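Local coordinates for protein esterase LipW (Mycobacterium marinum, PDB 3QH4) that probably hydrolyses ester bonds as a member of the alpha/beta hydrolase family, at residues Arg76-Tyr90 against Cys108-Val122. Sequence-based numbering, arbitrary orientation.
Sequences RIYRAAPTPAPVVVY and CLELARRARCAVVSV
Cys108, on the helix 105-115, is set between Tyr78 and Tyr90, two rings from strands that flank 118-122. Its CB lies over one face of the Tyr78 ring, 3.5 Å from the ring centroid, a CH-pi contact; its SG reaches on over a face of Tyr90, 4.0 Å from that centroid.

Followed outward, Tyr78 begins with CB against Ala112 CB. With CG anti to the carbonyl carbon and beside the backbone N (chi1 -57°), the ring lies under the helix, one face to Cys108. One edge, at CD1, lies 3.4 Å from Val119 O, while on the other edge CD2 meets Leu109 CD2 at 3.6 Å, nearly in the ring plane. CE1, CE2 and CZ all lie under Cys108 CB, CZ at 3.3 Å; CE1 also borders Ser121 CB, and CE2 Leu109 CD2. At the tip, OH hydrogen-bonds His105 ND1 and shares a water with Ser121 OG. Tyr90 packs its CB on Val119 CG1, and its OH is hydrogen-bonded to Asp104 OD2.

Below this layer, strand 118-122 is hydrogen-bonded on both sides: antiparallel to 76-79, as in Tyr78 N to Val119 O (2.8 Å, 172°), and parallel to 85-90, as in Val120 N to Val88 O (2.8 Å). On the opposite face of the sheet, Val120 CG2 touches both Ile77 CG2 and Val87 CG2, and Phe155 adjoins all three residues.

Strands 85-91 and 118-122 with their connecting helix form a beta-alpha-beta crossover of the alpha/beta hydrolase sheet. Apolar side chains and the two aromatic rings hold the helix to the sheet; each ring is held at one face by Cys108 and at its hydroxyl by a polar partner near the helix start, which probably limits its rotation.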
loop_
_atom_site.group_PDB
_atom_site.type_symbol
_atom_site.label_atom_id
_atom_site.label_comp_id
_atom_site.label_asym_id
_atom_site.label_seq_id
_atom_site.Cartn_x
_atom_site.Cartn_y
_atom_site.Cartn_z
ATOM N N ARG A 76 11.844 -7.827 1.373
ATOM C CA ARG A 76 11.413 -9.195 1.657
ATOM C C ARG A 76 10.863 -9.781 0.368
ATOM O O ARG A 76 9.998 -9.193 -0.276
ATOM C CB ARG A 76 10.364 -9.236 2.771
ATOM C CG ARG A 76 9.902 -10.682 3.096
ATOM C CD ARG A 76 9.238 -10.760 4.464
ATOM N NE ARG A 76 10.179 -10.438 5.544
ATOM C CZ ARG A 76 9.824 -10.111 6.782
ATOM N NH1 ARG A 76 8.535 -10.038 7.136
ATOM N NH2 ARG A 76 10.784 -9.857 7.685
ATOM N N ILE A 77 11.371 -10.948 -0.001
ATOM C CA ILE A 77 10.971 -11.547 -1.263
ATOM C C ILE A 77 10.103 -12.770 -0.987
ATOM O O ILE A 77 10.524 -13.690 -0.265
ATOM C CB ILE A 77 12.191 -11.913 -2.132
ATOM C CG1 ILE A 77 13.110 -10.694 -2.285
ATOM C CG2 ILE A 77 11.741 -12.400 -3.530
ATOM C CD1 ILE A 77 14.452 -11.014 -2.940
ATOM N N TYR A 78 8.916 -12.768 -1.596
ATOM C CA TYR A 78 7.943 -13.854 -1.455
ATOM C C TYR A 78 7.870 -14.575 -2.779
ATOM O O TYR A 78 7.748 -13.932 -3.817
ATOM C CB TYR A 78 6.559 -13.270 -1.115
ATOM C CG TYR A 78 6.508 -12.420 0.131
ATOM C CD1 TYR A 78 6.980 -11.101 0.121
ATOM C CD2 TYR A 78 5.947 -12.917 1.303
ATOM C CE1 TYR A 78 6.907 -10.318 1.255
ATOM C CE2 TYR A 78 5.858 -12.152 2.445
ATOM C CZ TYR A 78 6.344 -10.848 2.410
ATOM O OH TYR A 78 6.250 -10.094 3.530
ATOM N N ARG A 79 8.000 -15.912 -2.780
ATOM C CA ARG A 79 7.938 -16.626 -4.049
ATOM C C ARG A 79 6.882 -17.742 -3.952
ATOM O O ARG A 79 6.983 -18.656 -3.109
ATOM C CB ARG A 79 9.310 -17.169 -4.469
ATOM C CG ARG A 79 10.388 -16.083 -4.710
ATOM C CD ARG A 79 11.697 -16.741 -5.037
ATOM N NE ARG A 79 12.698 -15.847 -5.606
ATOM C CZ ARG A 79 13.652 -15.248 -4.898
ATOM N NH1 ARG A 79 13.715 -15.414 -3.576
ATOM N NH2 ARG A 79 14.539 -14.461 -5.511
ATOM N N ALA A 80 5.870 -17.662 -4.806
ATOM C CA ALA A 80 4.816 -18.676 -4.863
ATOM C C ALA A 80 4.529 -19.129 -6.298
ATOM O O ALA A 80 3.360 -19.444 -6.665
ATOM C CB ALA A 80 3.558 -18.167 -4.207
ATOM N N ALA A 81 5.571 -19.105 -7.120
ATOM C CA ALA A 81 5.480 -19.600 -8.492
ATOM C C ALA A 81 6.864 -20.002 -8.960
ATOM O O ALA A 81 7.860 -19.461 -8.467
ATOM C CB ALA A 81 4.902 -18.524 -9.417
ATOM N N PRO A 82 6.945 -20.960 -9.899
ATOM C CA PRO A 82 8.261 -21.358 -10.425
ATOM C C PRO A 82 8.922 -20.249 -11.242
ATOM O O PRO A 82 8.226 -19.354 -11.777
ATOM C CB PRO A 82 7.941 -22.560 -11.337
ATOM C CG PRO A 82 6.596 -23.052 -10.875
ATOM C CD PRO A 82 5.854 -21.814 -10.417
ATOM N N THR A 83 10.253 -20.311 -11.312
ATOM C CA THR A 83 11.043 -19.399 -12.126
ATOM C C THR A 83 10.741 -19.642 -13.612
ATOM O O THR A 83 10.485 -20.783 -14.014
ATOM C CB THR A 83 12.570 -19.578 -11.864
ATOM O OG1 THR A 83 12.916 -20.952 -12.065
ATOM C CG2 THR A 83 12.933 -19.214 -10.430
ATOM N N PRO A 84 10.700 -18.571 -14.425
ATOM C CA PRO A 84 10.740 -17.154 -14.043
ATOM C C PRO A 84 9.327 -16.694 -13.691
ATOM O O PRO A 84 8.394 -16.882 -14.477
ATOM C CB PRO A 84 11.237 -16.447 -15.323
ATOM C CG PRO A 84 11.481 -17.521 -16.334
ATOM C CD PRO A 84 10.668 -18.712 -15.886
ATOM N N ALA A 85 9.182 -16.135 -12.498
ATOM C CA ALA A 85 7.890 -15.809 -11.936
ATOM C C ALA A 85 7.524 -14.356 -12.273
ATOM O O ALA A 85 8.402 -13.469 -12.236
ATOM C CB ALA A 85 7.953 -16.006 -10.425
ATOM N N PRO A 86 6.243 -14.099 -12.601
ATOM C CA PRO A 86 5.800 -12.697 -12.673
ATOM C C PRO A 86 6.005 -12.082 -11.290
ATOM O O PRO A 86 6.004 -12.798 -10.303
ATOM C CB PRO A 86 4.314 -12.808 -13.010
ATOM C CG PRO A 86 3.907 -14.172 -12.580
ATOM C CD PRO A 86 5.111 -15.048 -12.694
ATOM N N VAL A 87 6.205 -10.770 -11.219
ATOM C CA VAL A 87 6.679 -10.204 -9.948
ATOM C C VAL A 87 5.980 -8.888 -9.651
ATOM O O VAL A 87 5.732 -8.091 -10.569
ATOM C CB VAL A 87 8.239 -10.023 -9.967
ATOM C CG1 VAL A 87 8.705 -9.136 -11.130
ATOM C CG2 VAL A 87 8.759 -9.461 -8.615
ATOM N N VAL A 88 5.657 -8.687 -8.378
ATOM C CA VAL A 88 5.008 -7.455 -7.919
ATOM C C VAL A 88 5.974 -6.726 -6.999
ATOM O O VAL A 88 6.498 -7.339 -6.068
ATOM C CB VAL A 88 3.715 -7.789 -7.081
ATOM C CG1 VAL A 88 3.053 -6.490 -6.550
ATOM C CG2 VAL A 88 2.724 -8.603 -7.902
ATOM N N VAL A 89 6.200 -5.421 -7.211
ATOM C CA VAL A 89 6.965 -4.642 -6.232
ATOM C C VAL A 89 5.938 -3.976 -5.336
ATOM O O VAL A 89 5.097 -3.246 -5.839
ATOM C CB VAL A 89 7.848 -3.577 -6.918
ATOM C CG1 VAL A 89 8.443 -2.619 -5.883
ATOM C CG2 VAL A 89 8.943 -4.293 -7.759
ATOM N N TYR A 90 6.000 -4.260 -4.031
ATOM C CA TYR A 90 4.958 -3.868 -3.066
ATOM C C TYR A 90 5.493 -2.910 -2.004
ATOM O O TYR A 90 6.626 -3.111 -1.510
ATOM C CB TYR A 90 4.400 -5.124 -2.356
ATOM C CG TYR A 90 3.326 -4.798 -1.353
ATOM C CD1 TYR A 90 1.961 -4.786 -1.749
ATOM C CD2 TYR A 90 3.651 -4.524 -0.015
ATOM C CE1 TYR A 90 0.974 -4.483 -0.812
ATOM C CE2 TYR A 90 2.666 -4.217 0.933
ATOM C CZ TYR A 90 1.342 -4.191 0.519
ATOM O OH TYR A 90 0.355 -3.870 1.413
ATOM N N CYS A 108 1.163 -9.565 1.663
ATOM C CA CYS A 108 2.148 -10.025 0.681
ATOM C C CYS A 108 1.994 -11.524 0.462
ATOM O O CYS A 108 2.059 -11.984 -0.688
ATOM C CB CYS A 108 3.587 -9.671 1.110
ATOM S SG CYS A 108 3.915 -7.887 0.963
ATOM N N LEU A 109 1.800 -12.278 1.545
ATOM C CA LEU A 109 1.648 -13.723 1.441
ATOM C C LEU A 109 0.417 -14.054 0.601
ATOM O O LEU A 109 0.420 -14.995 -0.211
ATOM C CB LEU A 109 1.519 -14.382 2.822
ATOM C CG LEU A 109 2.813 -14.338 3.653
ATOM C CD1 LEU A 109 2.435 -14.651 5.094
ATOM C CD2 LEU A 109 3.906 -15.304 3.123
ATOM N N GLU A 110 -0.647 -13.289 0.839
ATOM C CA GLU A 110 -1.911 -13.517 0.127
ATOM C C GLU A 110 -1.762 -13.219 -1.346
ATOM O O GLU A 110 -2.211 -14.011 -2.186
ATOM C CB GLU A 110 -3.078 -12.748 0.761
ATOM C CG GLU A 110 -3.370 -13.157 2.232
ATOM C CD GLU A 110 -3.905 -14.568 2.408
ATOM O OE1 GLU A 110 -4.429 -15.172 1.443
ATOM O OE2 GLU A 110 -3.786 -15.083 3.537
ATOM N N LEU A 111 -1.105 -12.104 -1.682
ATOM C CA LEU A 111 -0.878 -11.770 -3.095
ATOM C C LEU A 111 -0.050 -12.847 -3.798
ATOM O O LEU A 111 -0.427 -13.322 -4.869
ATOM C CB LEU A 111 -0.170 -10.421 -3.239
ATOM C CG LEU A 111 -0.959 -9.175 -2.839
ATOM C CD1 LEU A 111 -0.096 -7.922 -3.021
ATOM C CD2 LEU A 111 -2.251 -9.051 -3.660
ATOM N N ALA A 112 1.076 -13.233 -3.194
ATOM C CA ALA A 112 1.978 -14.201 -3.833
ATOM C C ALA A 112 1.241 -15.500 -4.136
ATOM O O ALA A 112 1.303 -16.021 -5.243
ATOM C CB ALA A 112 3.193 -14.474 -2.929
ATOM N N ARG A 113 0.540 -16.019 -3.135
ATOM C CA ARG A 113 -0.087 -17.328 -3.230
ATOM C C ARG A 113 -1.264 -17.298 -4.213
ATOM O O ARG A 113 -1.374 -18.156 -5.123
ATOM C CB ARG A 113 -0.582 -17.767 -1.856
ATOM C CG ARG A 113 -1.383 -19.068 -1.901
ATOM C CD ARG A 113 -1.698 -19.550 -0.497
ATOM N NE ARG A 113 -2.668 -18.694 0.178
ATOM C CZ ARG A 113 -3.986 -18.825 0.097
ATOM N NH1 ARG A 113 -4.522 -19.780 -0.683
ATOM N NH2 ARG A 113 -4.772 -17.981 0.759
ATOM N N ARG A 114 -2.126 -16.302 -4.046
ATOM C CA ARG A 114 -3.349 -16.265 -4.837
ATOM C C ARG A 114 -3.145 -15.859 -6.291
ATOM O O ARG A 114 -3.859 -16.358 -7.188
ATOM C CB ARG A 114 -4.390 -15.367 -4.172
ATOM C CG ARG A 114 -4.894 -15.923 -2.810
ATOM C CD ARG A 114 -5.878 -14.933 -2.236
ATOM N NE ARG A 114 -6.086 -15.126 -0.804
ATOM C CZ ARG A 114 -7.264 -15.395 -0.252
ATOM N NH1 ARG A 114 -8.347 -15.555 -1.016
ATOM N NH2 ARG A 114 -7.363 -15.491 1.078
ATOM N N ALA A 115 -2.184 -14.970 -6.536
ATOM C CA ALA A 115 -1.883 -14.544 -7.906
ATOM C C ALA A 115 -0.820 -15.422 -8.558
ATOM O O ALA A 115 -0.500 -15.199 -9.719
ATOM C CB ALA A 115 -1.410 -13.094 -7.907
ATOM N N ARG A 116 -0.250 -16.371 -7.805
ATOM C CA ARG A 116 0.835 -17.244 -8.303
ATOM C C ARG A 116 1.994 -16.411 -8.839
ATOM O O ARG A 116 2.291 -16.435 -10.018
ATOM C CB ARG A 116 0.321 -18.249 -9.364
ATOM C CG ARG A 116 -0.828 -19.108 -8.819
ATOM C CD ARG A 116 -1.369 -20.166 -9.827
ATOM N NE ARG A 116 -1.949 -19.572 -11.037
ATOM C CZ ARG A 116 -3.058 -18.824 -11.101
ATOM N NH1 ARG A 116 -3.787 -18.523 -10.015
ATOM N NH2 ARG A 116 -3.448 -18.362 -12.289
ATOM N N CYS A 117 2.673 -15.706 -7.944
ATOM C CA CYS A 117 3.709 -14.780 -8.356
ATOM C C CYS A 117 4.725 -14.599 -7.246
ATOM O O CYS A 117 4.616 -15.186 -6.153
ATOM C CB CYS A 117 3.111 -13.402 -8.743
ATOM S SG CYS A 117 2.393 -12.480 -7.296
ATOM N N ALA A 118 5.730 -13.784 -7.553
ATOM C CA ALA A 118 6.680 -13.302 -6.560
ATOM C C ALA A 118 6.274 -11.882 -6.154
ATOM O O ALA A 118 5.678 -11.122 -6.947
ATOM C CB ALA A 118 8.104 -13.284 -7.148
ATOM N N VAL A 119 6.572 -11.548 -4.908
ATOM C CA VAL A 119 6.341 -10.190 -4.414
ATOM C C VAL A 119 7.659 -9.725 -3.784
ATOM O O VAL A 119 8.286 -10.461 -3.005
ATOM C CB VAL A 119 5.210 -10.173 -3.357
ATOM C CG1 VAL A 119 5.012 -8.758 -2.764
ATOM C CG2 VAL A 119 3.866 -10.677 -3.966
ATOM N N VAL A 120 8.064 -8.506 -4.107
ATOM C CA VAL A 120 9.238 -7.906 -3.445
ATOM C C VAL A 120 8.714 -6.711 -2.663
ATOM O O VAL A 120 8.276 -5.716 -3.259
ATOM C CB VAL A 120 10.331 -7.510 -4.450
ATOM C CG1 VAL A 120 11.548 -6.863 -3.776
ATOM C CG2 VAL A 120 10.784 -8.754 -5.248
ATOM N N SER A 121 8.775 -6.822 -1.330
ATOM C CA SER A 121 8.241 -5.790 -0.443
ATOM C C SER A 121 9.383 -4.858 -0.025
ATOM O O SER A 121 10.458 -5.335 0.402
ATOM C CB SER A 121 7.586 -6.453 0.779
ATOM O OG SER A 121 7.147 -5.475 1.701
ATOM N N VAL A 122 9.128 -3.548 -0.127
ATOM C CA VAL A 122 10.160 -2.513 0.082
ATOM C C VAL A 122 10.161 -1.980 1.518
ATOM O O VAL A 122 9.121 -1.488 1.996
ATOM C CB VAL A 122 9.943 -1.310 -0.884
ATOM C CG1 VAL A 122 11.060 -0.244 -0.703
ATOM C CG2 VAL A 122 9.874 -1.744 -2.321
HETATM O O HOH W 1 6.262 -7.131 3.679
HETATM O O HOH W 2 0.502 -20.153 -5.490
HETATM O O HOH W 3 6.659 -2.729 1.918
#